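Polyketide synthase PksR (Bacillus subtilis, PDB 4U3V) takes part in intermediate steps of bacillaene synthesis, and the piece described here is its enoyl-isomerase domain, a double hotdog. Local coordinates at residues 267-270 against 274-277; 40-45 against 49-54; 229-234 against 258-263. All blocks are in the same frame, centred on the assembly; numbering follows the deposited sequence.

Interaction 1: residues 267-270 against 274-277; sequences VINE and TVLH
Val267 meets Leu276 and Val275 through both backbone and side chain. Val267 N donates to Leu276 O at 2.9 Å. Val267 O takes the N-H of Val275, with Val275 N at 2.8 Å, and the CA-H of Thr274 also approaches, with Thr274 CA 3.2 Å from Val267 O. The two branches of Val267 have separate partners. Val267 CG1, anti to the backbone N (chi1 -176°), is 3.8 Å from Val275 CG2; the two side chains cross at about a right angle. Val267 CG2 packs on Leu276 CB, also at 3.8 Å. On the opposite face of the sheet Ile268 CG1 comes to 4.0 Å from Thr274 CG2. The pairing slips by one residue between these two pairs. This is a beta bulge, and Val275 is the extra residue. Beside it, Val275 CG1 rests 3.7 Å from Asn269 ND2, while Asn269 OD1 turns back to the backbone N of Ser271 and Glu273 in the turn.

Farther out, Thr274 OG1 and His277 NE2 are 2.7 Å apart and hydrogen-bonded. OG1 also bonds Lys138 N, in the connection between the two hotdog regions, and His277 ND1 bonds Gln237 OE1. His277, bonded at both ring nitrogens, has its ring rotation fixed. Leu276 packs on Ile236 and Phe238, and Val267 on Leu249, so the neighbouring strands flank this hairpin end of the C-terminal hotdog. The two hydrogen bonds across the contact are both backbone bonds, set on either side of the bulge's slip in register, and the side chains add mainly apolar packing.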
ATOM      1  N   VAL A 267       8.444   3.413  -7.268  1.00 29.41           N
ATOM      2  CA  VAL A 267       7.409   3.820  -8.193  1.00 27.65           C
ATOM      3  C   VAL A 267       8.038   4.850  -9.146  1.00 26.90           C
ATOM      4  O   VAL A 267       8.695   5.759  -8.663  1.00 30.13           O
ATOM      5  CB  VAL A 267       6.274   4.560  -7.450  1.00 30.53           C
ATOM      6  CG1 VAL A 267       5.188   4.860  -8.446  1.00 28.89           C
ATOM      7  CG2 VAL A 267       5.731   3.668  -6.310  1.00 30.29           C
ATOM      8  N   ILE A 268       7.863   4.630 -10.441  1.00 31.31           N
ATOM      9  CA  ILE A 268       8.570   5.414 -11.478  1.00 39.31           C
ATOM     10  C   ILE A 268       7.556   6.031 -12.439  1.00 33.53           C
ATOM     11  O   ILE A 268       6.566   5.398 -12.801  1.00 34.94           O
ATOM     12  CB  ILE A 268       9.550   4.500 -12.243  1.00 41.28           C
ATOM     13  CG1 ILE A 268      10.390   3.701 -11.249  1.00 37.30           C
ATOM     14  CG2 ILE A 268      10.402   5.290 -13.245  1.00 38.93           C
ATOM     15  CD1 ILE A 268      10.661   2.271 -11.692  1.00 41.10           C
ATOM     16  N   ASN A 269       7.769   7.289 -12.830  1.00 37.78           N
ATOM     17  CA  ASN A 269       6.862   7.922 -13.779  1.00 38.82           C
ATOM     18  C   ASN A 269       7.221   7.590 -15.223  1.00 52.13           C
ATOM     19  O   ASN A 269       8.114   6.769 -15.476  1.00 47.90           O
ATOM     20  CB  ASN A 269       6.805   9.440 -13.552  1.00 41.67           C
ATOM     21  CG  ASN A 269       8.154  10.106 -13.746  1.00 44.37           C
ATOM     22  OD1 ASN A 269       9.063   9.536 -14.360  1.00 45.56           O
ATOM     23  ND2 ASN A 269       8.298  11.314 -13.214  1.00 44.20           N
ATOM     24  N   GLU A 270       6.484   8.167 -16.169  1.00 52.82           N
ATOM     25  CA  GLU A 270       6.699   7.837 -17.572  1.00 56.48           C
ATOM     26  C   GLU A 270       7.853   8.643 -18.159  1.00 63.75           C
ATOM     27  O   GLU A 270       8.092   8.628 -19.370  1.00 72.80           O
ATOM     28  CB  GLU A 270       5.411   7.974 -18.377  1.00 56.13           C
ATOM     29  CG  GLU A 270       4.457   6.803 -18.164  1.00 67.78           C
ATOM     30  CD  GLU A 270       3.494   6.589 -19.317  1.00 71.11           C
ATOM     31  OE1 GLU A 270       2.614   7.452 -19.529  1.00 69.43           O
ATOM     32  OE2 GLU A 270       3.580   5.534 -19.984  1.00 75.54           O
ATOM     33  N   THR A 274      11.970   8.222 -10.293  1.00 37.15           N
ATOM     34  CA  THR A 274      11.148   7.729  -9.181  1.00 39.46           C
ATOM     35  C   THR A 274      10.389   8.799  -8.414  1.00 42.33           C
ATOM     36  O   THR A 274      10.878   9.925  -8.227  1.00 41.91           O
ATOM     37  CB  THR A 274      11.952   7.000  -8.100  1.00 35.86           C
ATOM     38  OG1 THR A 274      12.828   7.904  -7.421  1.00 41.68           O
ATOM     39  CG2 THR A 274      12.705   5.794  -8.683  1.00 36.22           C
ATOM     40  N   VAL A 275       9.154   8.472  -8.036  1.00 33.89           N
ATOM     41  CA  VAL A 275       8.256   9.460  -7.423  1.00 30.86           C
ATOM     42  C   VAL A 275       7.715   9.027  -6.056  1.00 37.43           C
ATOM     43  O   VAL A 275       7.120   9.834  -5.332  1.00 34.52           O
ATOM     44  CB  VAL A 275       7.083   9.711  -8.401  1.00 31.84           C
ATOM     45  CG1 VAL A 275       7.568  10.373  -9.706  1.00 37.54           C
ATOM     46  CG2 VAL A 275       6.363   8.425  -8.742  1.00 34.49           C
ATOM     47  N   LEU A 276       8.075   7.810  -5.636  1.00 31.76           N
ATOM     48  CA  LEU A 276       7.657   7.306  -4.337  1.00 28.69           C
ATOM     49  C   LEU A 276       8.473   6.026  -4.094  1.00 25.66           C
ATOM     50  O   LEU A 276       8.714   5.289  -5.062  1.00 28.40           O
ATOM     51  CB  LEU A 276       6.164   6.957  -4.426  1.00 31.56           C
ATOM     52  CG  LEU A 276       5.499   6.164  -3.302  1.00 32.29           C
ATOM     53  CD1 LEU A 276       5.569   6.935  -2.003  1.00 29.26           C
ATOM     54  CD2 LEU A 276       4.024   5.895  -3.663  1.00 32.58           C
ATOM     55  N   HIS A 277       9.004   5.882  -2.885  1.00 24.68           N
ATOM     56  CA  HIS A 277       9.843   4.726  -2.496  1.00 29.26           C
ATOM     57  C   HIS A 277       9.209   4.029  -1.329  1.00 28.30           C
ATOM     58  O   HIS A 277       8.893   4.651  -0.306  1.00 29.20           O
ATOM     59  CB  HIS A 277      11.273   5.117  -2.085  1.00 29.06           C
ATOM     60  CG  HIS A 277      12.006   6.003  -3.084  1.00 33.52           C
ATOM     61  ND1 HIS A 277      12.857   6.989  -2.687  1.00 36.47           N
ATOM     62  CD2 HIS A 277      11.986   6.043  -4.484  1.00 43.15           C
ATOM     63  CE1 HIS A 277      13.301   7.657  -3.776  1.00 33.99           C
ATOM     64  NE2 HIS A 277      12.822   7.045  -4.872  1.00 39.65           N
TER

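Interaction 2: residues 40-45 against 49-54; sequences PYVQGH and NERVLV
Val54 wedges its two methyls between His45 and Tyr41. Val54 CG1 sits over one face of the His45 ring in a CH-pi contact, 3.3 Å from His45 CG. Val54 CG2 lies 3.2 Å from Tyr41 OH, at the phenol end of the ring. That hydroxyl is bonded to Thr57 OG1. Leu53 CD1 meets the edge of the Tyr41 ring, 3.7 Å from Tyr41 CE2. The His45 ring is also held in its own plane: His45 ND1 donates to Val52 O at 2.8 Å, with 171° at the hydrogen. CG of His45 stands anti to the backbone N (chi1 -179°), which carries the ring across to this carbonyl. The bond and the methyl together fix the tilt of the ring. The return backbone bond, Val52 N to His45 O, is weak at 3.3 Å.

A water bridges the two backbones, donating to Tyr41 O and accepting from Val54 N. It satisfies two atoms that do not meet directly.

The side toward solvent is different. Here Gln43 is exposed and Arg51 partly so, and the two are not hydrogen-bonded to each other. The extended Arg51 runs past Val42 and then alongside Gln43, whose CB lies over one face of the guanidinium. Arg51 NH1 bonds Tyr37 O, and the guanidinium makes a cation-pi contact with the Tyr37 ring.

The short helix 40-43 followed by His45 belongs to the N-terminal hotdog. Polyketide dehydratases carry an HxxxGxxxxP motif in this part of the fold. His45 probably corresponds to the motif histidine of these related dehydratases.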
ATOM      1  N   PRO A  40     -17.673  -0.041  -3.294  1.00 33.26           N
ATOM      2  CA  PRO A  40     -16.784  -0.913  -4.092  1.00 35.84           C
ATOM      3  C   PRO A  40     -15.398  -1.150  -3.463  1.00 31.79           C
ATOM      4  O   PRO A  40     -14.869  -2.250  -3.546  1.00 31.25           O
ATOM      5  CB  PRO A  40     -16.650  -0.162  -5.425  1.00 38.10           C
ATOM      6  CG  PRO A  40     -17.895   0.663  -5.532  1.00 36.87           C
ATOM      7  CD  PRO A  40     -18.354   0.972  -4.126  1.00 38.26           C
ATOM      8  N   TYR A  41     -14.870  -0.164  -2.737  1.00 29.29           N
ATOM      9  CA  TYR A  41     -13.589  -0.359  -2.027  1.00 30.42           C
ATOM     10  C   TYR A  41     -13.643  -1.532  -1.025  1.00 27.49           C
ATOM     11  O   TYR A  41     -12.638  -2.210  -0.792  1.00 27.47           O
ATOM     12  CB  TYR A  41     -13.227   0.936  -1.303  1.00 28.03           C
ATOM     13  CG  TYR A  41     -11.806   0.975  -0.761  1.00 30.00           C
ATOM     14  CD1 TYR A  41     -10.767   1.442  -1.549  1.00 37.07           C
ATOM     15  CD2 TYR A  41     -11.521   0.569   0.544  1.00 25.43           C
ATOM     16  CE1 TYR A  41      -9.477   1.534  -1.041  1.00 35.64           C
ATOM     17  CE2 TYR A  41     -10.248   0.694   1.073  1.00 24.58           C
ATOM     18  CZ  TYR A  41      -9.222   1.146   0.261  1.00 31.52           C
ATOM     19  OH  TYR A  41      -7.946   1.325   0.790  1.00 30.81           O
ATOM     20  N   VAL A  42     -14.818  -1.764  -0.414  1.00 26.49           N
ATOM     21  CA  VAL A  42     -14.962  -2.777   0.626  1.00 25.55           C
ATOM     22  C   VAL A  42     -15.418  -4.096   0.002  1.00 25.44           C
ATOM     23  O   VAL A  42     -14.877  -5.153   0.357  1.00 28.94           O
ATOM     24  CB  VAL A  42     -15.969  -2.330   1.719  1.00 24.85           C
ATOM     25  CG1 VAL A  42     -16.162  -3.410   2.782  1.00 29.72           C
ATOM     26  CG2 VAL A  42     -15.444  -1.068   2.387  1.00 26.32           C
ATOM     27  N   GLN A  43     -16.381  -3.997  -0.921  1.00 29.57           N
ATOM     28  CA  GLN A  43     -16.871  -5.179  -1.676  1.00 34.37           C
ATOM     29  C   GLN A  43     -15.707  -5.829  -2.415  1.00 33.81           C
ATOM     30  O   GLN A  43     -15.683  -7.045  -2.622  1.00 35.77           O
ATOM     31  CB  GLN A  43     -17.871  -4.767  -2.755  1.00 44.33           C
ATOM     32  CG  GLN A  43     -19.222  -4.301  -2.269  1.00 46.99           C
ATOM     33  CD  GLN A  43     -20.116  -3.889  -3.423  1.00 74.53           C
ATOM     34  OE1 GLN A  43     -19.677  -3.202  -4.352  1.00 76.44           O
ATOM     35  NE2 GLN A  43     -21.373  -4.323  -3.381  1.00 74.47           N
ATOM     36  N   GLY A  44     -14.745  -5.004  -2.811  1.00 30.47           N
ATOM     37  CA  GLY A  44     -13.613  -5.470  -3.624  1.00 32.90           C
ATOM     38  C   GLY A  44     -12.453  -6.229  -2.998  1.00 32.96           C
ATOM     39  O   GLY A  44     -11.492  -6.601  -3.697  1.00 31.73           O
ATOM     40  N   HIS A  45     -12.508  -6.461  -1.700  1.00 29.27           N
ATOM     41  CA  HIS A  45     -11.547  -7.335  -1.044  1.00 32.14           C
ATOM     42  C   HIS A  45     -12.139  -8.274  -0.036  1.00 41.99           C
ATOM     43  O   HIS A  45     -12.484  -7.878   1.069  1.00 32.31           O
ATOM     44  CB  HIS A  45     -10.442  -6.493  -0.407  1.00 29.91           C
ATOM     45  CG  HIS A  45      -9.378  -7.301   0.274  1.00 32.90           C
ATOM     46  ND1 HIS A  45      -9.261  -7.357   1.619  1.00 32.26           N
ATOM     47  CD2 HIS A  45      -8.383  -8.145  -0.246  1.00 35.84           C
ATOM     48  CE1 HIS A  45      -8.220  -8.155   1.949  1.00 34.60           C
ATOM     49  NE2 HIS A  45      -7.674  -8.626   0.804  1.00 36.19           N
ATOM     50  N   ASN A  49     -13.753 -15.436   3.671  1.00 48.85           N
ATOM     51  CA  ASN A  49     -15.202 -15.216   3.664  1.00 53.93           C
ATOM     52  C   ASN A  49     -15.740 -13.915   4.263  1.00 56.45           C
ATOM     53  O   ASN A  49     -16.948 -13.775   4.455  1.00 58.23           O
ATOM     54  CB  ASN A  49     -15.928 -16.418   4.283  1.00 68.51           C
ATOM     55  CG  ASN A  49     -16.133 -17.548   3.291  1.00 83.37           C
ATOM     56  OD1 ASN A  49     -16.238 -17.317   2.083  1.00 85.44           O
ATOM     57  ND2 ASN A  49     -16.168 -18.782   3.794  1.00 77.13           N
ATOM     58  N   GLU A  50     -14.858 -12.963   4.555  1.00 43.34           N
ATOM     59  CA  GLU A  50     -15.300 -11.687   5.130  1.00 39.63           C
ATOM     60  C   GLU A  50     -14.841 -10.529   4.239  1.00 37.96           C
ATOM     61  O   GLU A  50     -13.815 -10.643   3.564  1.00 39.19           O
ATOM     62  CB  GLU A  50     -14.734 -11.506   6.541  1.00 51.90           C
ATOM     63  CG  GLU A  50     -14.724 -12.771   7.397  1.00 53.60           C
ATOM     64  CD  GLU A  50     -13.780 -12.676   8.589  1.00 75.46           C
ATOM     65  OE1 GLU A  50     -12.564 -12.445   8.385  1.00 80.47           O
ATOM     66  OE2 GLU A  50     -14.245 -12.870   9.737  1.00 77.74           O
ATOM     67  N   ARG A  51     -15.525  -9.389   4.331  1.00 34.56           N
ATOM     68  CA  ARG A  51     -14.985  -8.142   3.746  1.00 33.68           C
ATOM     69  C   ARG A  51     -13.986  -7.488   4.693  1.00 32.87           C
ATOM     70  O   ARG A  51     -14.353  -7.077   5.789  1.00 35.82           O
ATOM     71  CB  ARG A  51     -16.134  -7.232   3.386  1.00 31.61           C
ATOM     72  CG  ARG A  51     -17.060  -7.926   2.392  1.00 38.30           C
ATOM     73  CD  ARG A  51     -17.866  -6.973   1.553  1.00 42.21           C
ATOM     74  NE  ARG A  51     -18.960  -7.686   0.877  1.00 45.87           N
ATOM     75  CZ  ARG A  51     -19.999  -7.102   0.282  1.00 48.26           C
ATOM     76  NH1 ARG A  51     -20.129  -5.775   0.275  1.00 39.16           N
ATOM     77  NH2 ARG A  51     -20.923  -7.847  -0.319  1.00 48.66           N
ATOM     78  N   VAL A  52     -12.699  -7.567   4.356  1.00 30.20           N
ATOM     79  CA  VAL A  52     -11.632  -7.125   5.247  1.00 30.20           C
ATOM     80  C   VAL A  52     -11.007  -5.876   4.631  1.00 30.89           C
ATOM     81  O   VAL A  52     -10.693  -5.875   3.442  1.00 27.41           O
ATOM     82  CB  VAL A  52     -10.541  -8.207   5.339  1.00 30.89           C
ATOM     83  CG1 VAL A  52      -9.308  -7.693   6.077  1.00 33.07           C
ATOM     84  CG2 VAL A  52     -11.097  -9.493   5.962  1.00 40.34           C
ATOM     85  N   LEU A  53     -10.937  -4.771   5.377  1.00 26.94           N
ATOM     86  CA  LEU A  53     -10.415  -3.539   4.763  1.00 24.81           C
ATOM     87  C   LEU A  53      -8.978  -3.792   4.297  1.00 23.90           C
ATOM     88  O   LEU A  53      -8.163  -4.356   5.046  1.00 25.32           O
ATOM     89  CB  LEU A  53     -10.451  -2.398   5.798  1.00 27.49           C
ATOM     90  CG  LEU A  53     -10.202  -0.987   5.259  1.00 28.81           C
ATOM     91  CD1 LEU A  53     -11.335  -0.596   4.321  1.00 28.16           C
ATOM     92  CD2 LEU A  53     -10.154  -0.035   6.448  1.00 32.22           C
ATOM     93  N   VAL A  54      -8.646  -3.375   3.062  1.00 25.89           N
ATOM     94  CA  VAL A  54      -7.323  -3.698   2.556  1.00 25.87           C
ATOM     95  C   VAL A  54      -6.250  -2.998   3.400  1.00 26.16           C
ATOM     96  O   VAL A  54      -6.410  -1.830   3.790  1.00 26.23           O
ATOM     97  CB  VAL A  54      -7.145  -3.343   1.066  1.00 31.58           C
ATOM     98  CG1 VAL A  54      -7.966  -4.272   0.185  1.00 35.38           C
ATOM     99  CG2 VAL A  54      -7.483  -1.880   0.820  1.00 26.67           C
TER
HETATM  100  O   HOH W   1     -10.998  -3.008   1.398  1.00 28.65           O

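Interaction 3: residues 229-234 against 258-263; sequences LPFGIN and GDMLLF
The Phe231 ring carries the methyl of Met260 on one face. Met260 CE stands 3.7 Å above the plane of the Phe231 ring and is displaced toward the rim, on the CB side. Met260 CE is nearest to Phe231 CG, at 3.7 Å. From Met260 CE to the centroid of the Phe231 ring is 4.0 Å, a CH-pi contact. Met260 SD is higher over the same face, 4.7 Å from the centroid of the Phe231 ring, so the pair is also a Met-aromatic contact. The sulfur is the more distant of the two, and the methyl does the touching.

Two bends in the methionine chain, chi2 -67° and chi3 -52°, fold its end over the ring. The Phe231 and Met260 side chains cross at about a right angle. The second flat group is the amide of Asn234. Asn234 ND2 meets the CD2 methyl of Leu262 at 3.4 Å, a van der Waals touch between a polar and an apolar group.

These pairs reach over an intervening strand. Strand 274-283 lies between strands 230-239 and 260-268. Phe231 bonds its Ser282 through the backbone, and the side chains of Phe231 and Leu262 both touch Ser282. The CA atoms of Phe231 and Met260 are therefore 8.7 Å apart. The other face of these strands is different: Pro230, Ile233, Leu261 and Phe263 pack on helix 205-219, the central helix of the C-terminal hotdog. Phe231 and Ile233 also make backbone bonds to Tyr83 and Leu81 of the N-terminal hotdog, placing 229-234 at the seam of the two halves.

The contact is thus a small surface patch of dispersion contacts, with at most a weak sulfur-ring attraction, over strands joined through the backbone of 274-283.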
ATOM      1  N   LEU A 229       0.167 -12.576   3.611  1.00 41.73           N
ATOM      2  CA  LEU A 229      -0.617 -11.424   4.067  1.00 42.37           C
ATOM      3  C   LEU A 229       0.298 -10.257   4.417  1.00 35.44           C
ATOM      4  O   LEU A 229       1.359 -10.480   4.996  1.00 37.48           O
ATOM      5  CB  LEU A 229      -1.456 -11.827   5.282  1.00 51.54           C
ATOM      6  CG  LEU A 229      -2.873 -12.289   4.921  1.00 62.64           C
ATOM      7  CD1 LEU A 229      -3.394 -13.343   5.887  1.00 52.03           C
ATOM      8  CD2 LEU A 229      -3.821 -11.098   4.832  1.00 68.07           C
ATOM      9  N   PRO A 230      -0.022  -9.046   3.933  1.00 38.42           N
ATOM     10  CA  PRO A 230       0.817  -7.881   4.221  1.00 32.34           C
ATOM     11  C   PRO A 230       0.851  -7.640   5.735  1.00 39.38           C
ATOM     12  O   PRO A 230      -0.156  -7.832   6.435  1.00 35.90           O
ATOM     13  CB  PRO A 230       0.080  -6.728   3.532  1.00 36.40           C
ATOM     14  CG  PRO A 230      -0.709  -7.392   2.458  1.00 45.09           C
ATOM     15  CD  PRO A 230      -1.165  -8.682   3.078  1.00 42.54           C
ATOM     16  N   PHE A 231       2.038  -7.328   6.225  1.00 29.31           N
ATOM     17  CA  PHE A 231       2.347  -7.255   7.658  1.00 30.34           C
ATOM     18  C   PHE A 231       2.718  -5.796   8.022  1.00 33.70           C
ATOM     19  O   PHE A 231       2.491  -5.320   9.135  1.00 32.14           O
ATOM     20  CB  PHE A 231       3.551  -8.183   7.886  1.00 35.35           C
ATOM     21  CG  PHE A 231       4.020  -8.258   9.311  1.00 48.76           C
ATOM     22  CD1 PHE A 231       3.500  -9.221  10.179  1.00 52.91           C
ATOM     23  CD2 PHE A 231       5.067  -7.456   9.752  1.00 51.19           C
ATOM     24  CE1 PHE A 231       3.974  -9.335  11.479  1.00 52.47           C
ATOM     25  CE2 PHE A 231       5.531  -7.552  11.060  1.00 69.26           C
ATOM     26  CZ  PHE A 231       4.980  -8.491  11.924  1.00 64.53           C
ATOM     27  N   GLY A 232       3.268  -5.062   7.069  1.00 29.74           N
ATOM     28  CA  GLY A 232       3.585  -3.670   7.292  1.00 28.56           C
ATOM     29  C   GLY A 232       4.687  -3.258   6.348  1.00 31.09           C
ATOM     30  O   GLY A 232       4.953  -3.974   5.368  1.00 26.73           O
ATOM     31  N   ILE A 233       5.136  -2.015   6.493  1.00 26.88           N
ATOM     32  CA  ILE A 233       6.112  -1.380   5.597  1.00 26.93           C
ATOM     33  C   ILE A 233       7.173  -0.659   6.452  1.00 30.21           C
ATOM     34  O   ILE A 233       6.854   0.238   7.223  1.00 27.59           O
ATOM     35  CB  ILE A 233       5.428  -0.377   4.631  1.00 26.50           C
ATOM     36  CG1 ILE A 233       4.226  -1.038   3.937  1.00 27.22           C
ATOM     37  CG2 ILE A 233       6.468   0.228   3.666  1.00 28.13           C
ATOM     38  CD1 ILE A 233       3.440  -0.092   3.029  1.00 29.68           C
ATOM     39  N   ASN A 234       8.443  -1.024   6.307  1.00 29.36           N
ATOM     40  CA  ASN A 234       9.510  -0.417   7.131  1.00 28.83           C
ATOM     41  C   ASN A 234       9.774   1.079   6.891  1.00 30.16           C
ATOM     42  O   ASN A 234      10.078   1.833   7.842  1.00 31.00           O
ATOM     43  CB  ASN A 234      10.823  -1.204   6.970  1.00 33.43           C
ATOM     44  CG  ASN A 234      10.771  -2.582   7.614  1.00 47.94           C
ATOM     45  OD1 ASN A 234       9.921  -2.860   8.456  1.00 55.64           O
ATOM     46  ND2 ASN A 234      11.712  -3.445   7.234  1.00 49.79           N
ATOM     47  N   GLY A 258      12.605 -16.138   8.605  1.00 32.49           N
ATOM     48  CA  GLY A 258      11.545 -16.085   9.618  1.00 28.39           C
ATOM     49  C   GLY A 258      10.139 -16.180   9.026  1.00 29.08           C
ATOM     50  O   GLY A 258       9.177 -15.670   9.623  1.00 38.15           O
ATOM     51  N   ASP A 259      10.040 -16.791   7.844  1.00 32.81           N
ATOM     52  CA  ASP A 259       8.781 -16.821   7.074  1.00 41.58           C
ATOM     53  C   ASP A 259       8.220 -15.432   6.774  1.00 40.82           C
ATOM     54  O   ASP A 259       7.004 -15.256   6.612  1.00 41.67           O
ATOM     55  CB  ASP A 259       7.729 -17.672   7.793  1.00 46.77           C
ATOM     56  CG  ASP A 259       8.030 -19.154   7.710  1.00 59.20           C
ATOM     57  OD1 ASP A 259       8.083 -19.691   6.581  1.00 58.78           O
ATOM     58  OD2 ASP A 259       8.201 -19.783   8.776  1.00 61.82           O
ATOM     59  N   MET A 260       9.102 -14.437   6.758  1.00 30.72           N
ATOM     60  CA  MET A 260       8.726 -13.089   6.320  1.00 32.01           C
ATOM     61  C   MET A 260       9.482 -12.798   5.017  1.00 32.24           C
ATOM     62  O   MET A 260      10.695 -12.994   4.928  1.00 31.77           O
ATOM     63  CB  MET A 260       9.129 -12.057   7.359  1.00 29.96           C
ATOM     64  CG  MET A 260       8.504 -12.285   8.745  1.00 38.79           C
ATOM     65  SD  MET A 260       6.714 -12.043   8.677  1.00 46.44           S
ATOM     66  CE  MET A 260       6.647 -10.439   7.897  1.00 40.20           C
ATOM     67  N   LEU A 261       8.789 -12.208   4.062  1.00 27.64           N
ATOM     68  CA  LEU A 261       9.417 -11.854   2.792  1.00 28.60           C
ATOM     69  C   LEU A 261       9.302 -10.338   2.691  1.00 28.19           C
ATOM     70  O   LEU A 261       8.197  -9.805   2.733  1.00 29.17           O
ATOM     71  CB  LEU A 261       8.624 -12.469   1.621  1.00 28.80           C
ATOM     72  CG  LEU A 261       8.713 -13.997   1.589  1.00 33.60           C
ATOM     73  CD1 LEU A 261       7.536 -14.572   0.796  1.00 38.25           C
ATOM     74  CD2 LEU A 261      10.006 -14.353   0.906  1.00 39.68           C
ATOM     75  N   LEU A 262      10.430  -9.653   2.545  1.00 23.33           N
ATOM     76  CA  LEU A 262      10.425  -8.177   2.492  1.00 24.35           C
ATOM     77  C   LEU A 262      10.958  -7.732   1.130  1.00 26.50           C
ATOM     78  O   LEU A 262      11.912  -8.320   0.573  1.00 24.76           O
ATOM     79  CB  LEU A 262      11.318  -7.563   3.576  1.00 26.45           C
ATOM     80  CG  LEU A 262      10.625  -7.415   4.942  1.00 32.14           C
ATOM     81  CD1 LEU A 262      10.348  -8.759   5.595  1.00 37.27           C
ATOM     82  CD2 LEU A 262      11.413  -6.501   5.878  1.00 33.07           C
ATOM     83  N   PHE A 263      10.341  -6.679   0.609  1.00 21.06           N
ATOM     84  CA  PHE A 263      10.592  -6.193  -0.746  1.00 21.23           C
ATOM     85  C   PHE A 263      10.888  -4.712  -0.685  1.00 26.77           C
ATOM     86  O   PHE A 263      10.332  -3.989   0.137  1.00 25.56           O
ATOM     87  CB  PHE A 263       9.317  -6.407  -1.632  1.00 21.38           C
ATOM     88  CG  PHE A 263       8.971  -7.830  -1.832  1.00 22.74           C
ATOM     89  CD1 PHE A 263       9.479  -8.517  -2.926  1.00 25.58           C
ATOM     90  CD2 PHE A 263       8.228  -8.515  -0.871  1.00 21.48           C
ATOM     91  CE1 PHE A 263       9.193  -9.868  -3.097  1.00 26.03           C
ATOM     92  CE2 PHE A 263       7.992  -9.892  -1.010  1.00 23.87           C
ATOM     93  CZ  PHE A 263       8.452 -10.552  -2.133  1.00 24.55           C
TER

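From the N terminus the chain first makes interaction 2, between 40-45 and 49-54 in the N-terminal hotdog. It spans three residues, most of them in strand 45-47. Interaction 3 follows in the C-terminal hotdog. It spans 23 residues, including strand 247-257, and brings 229-234 near 258-263 across strand 274-283. Interaction 1 then closes the tight turn of hairpin 260-268/274-283. The three are in series, and none nests in or crosses another. Interactions 1 and 3 share strand 260-268, with centres about 21 Å apart. Interactions 2 and 3 come within about 6 Å at their nearest atoms without touching, and interactions 1 and 2 lie on opposite sides of the chain's centre.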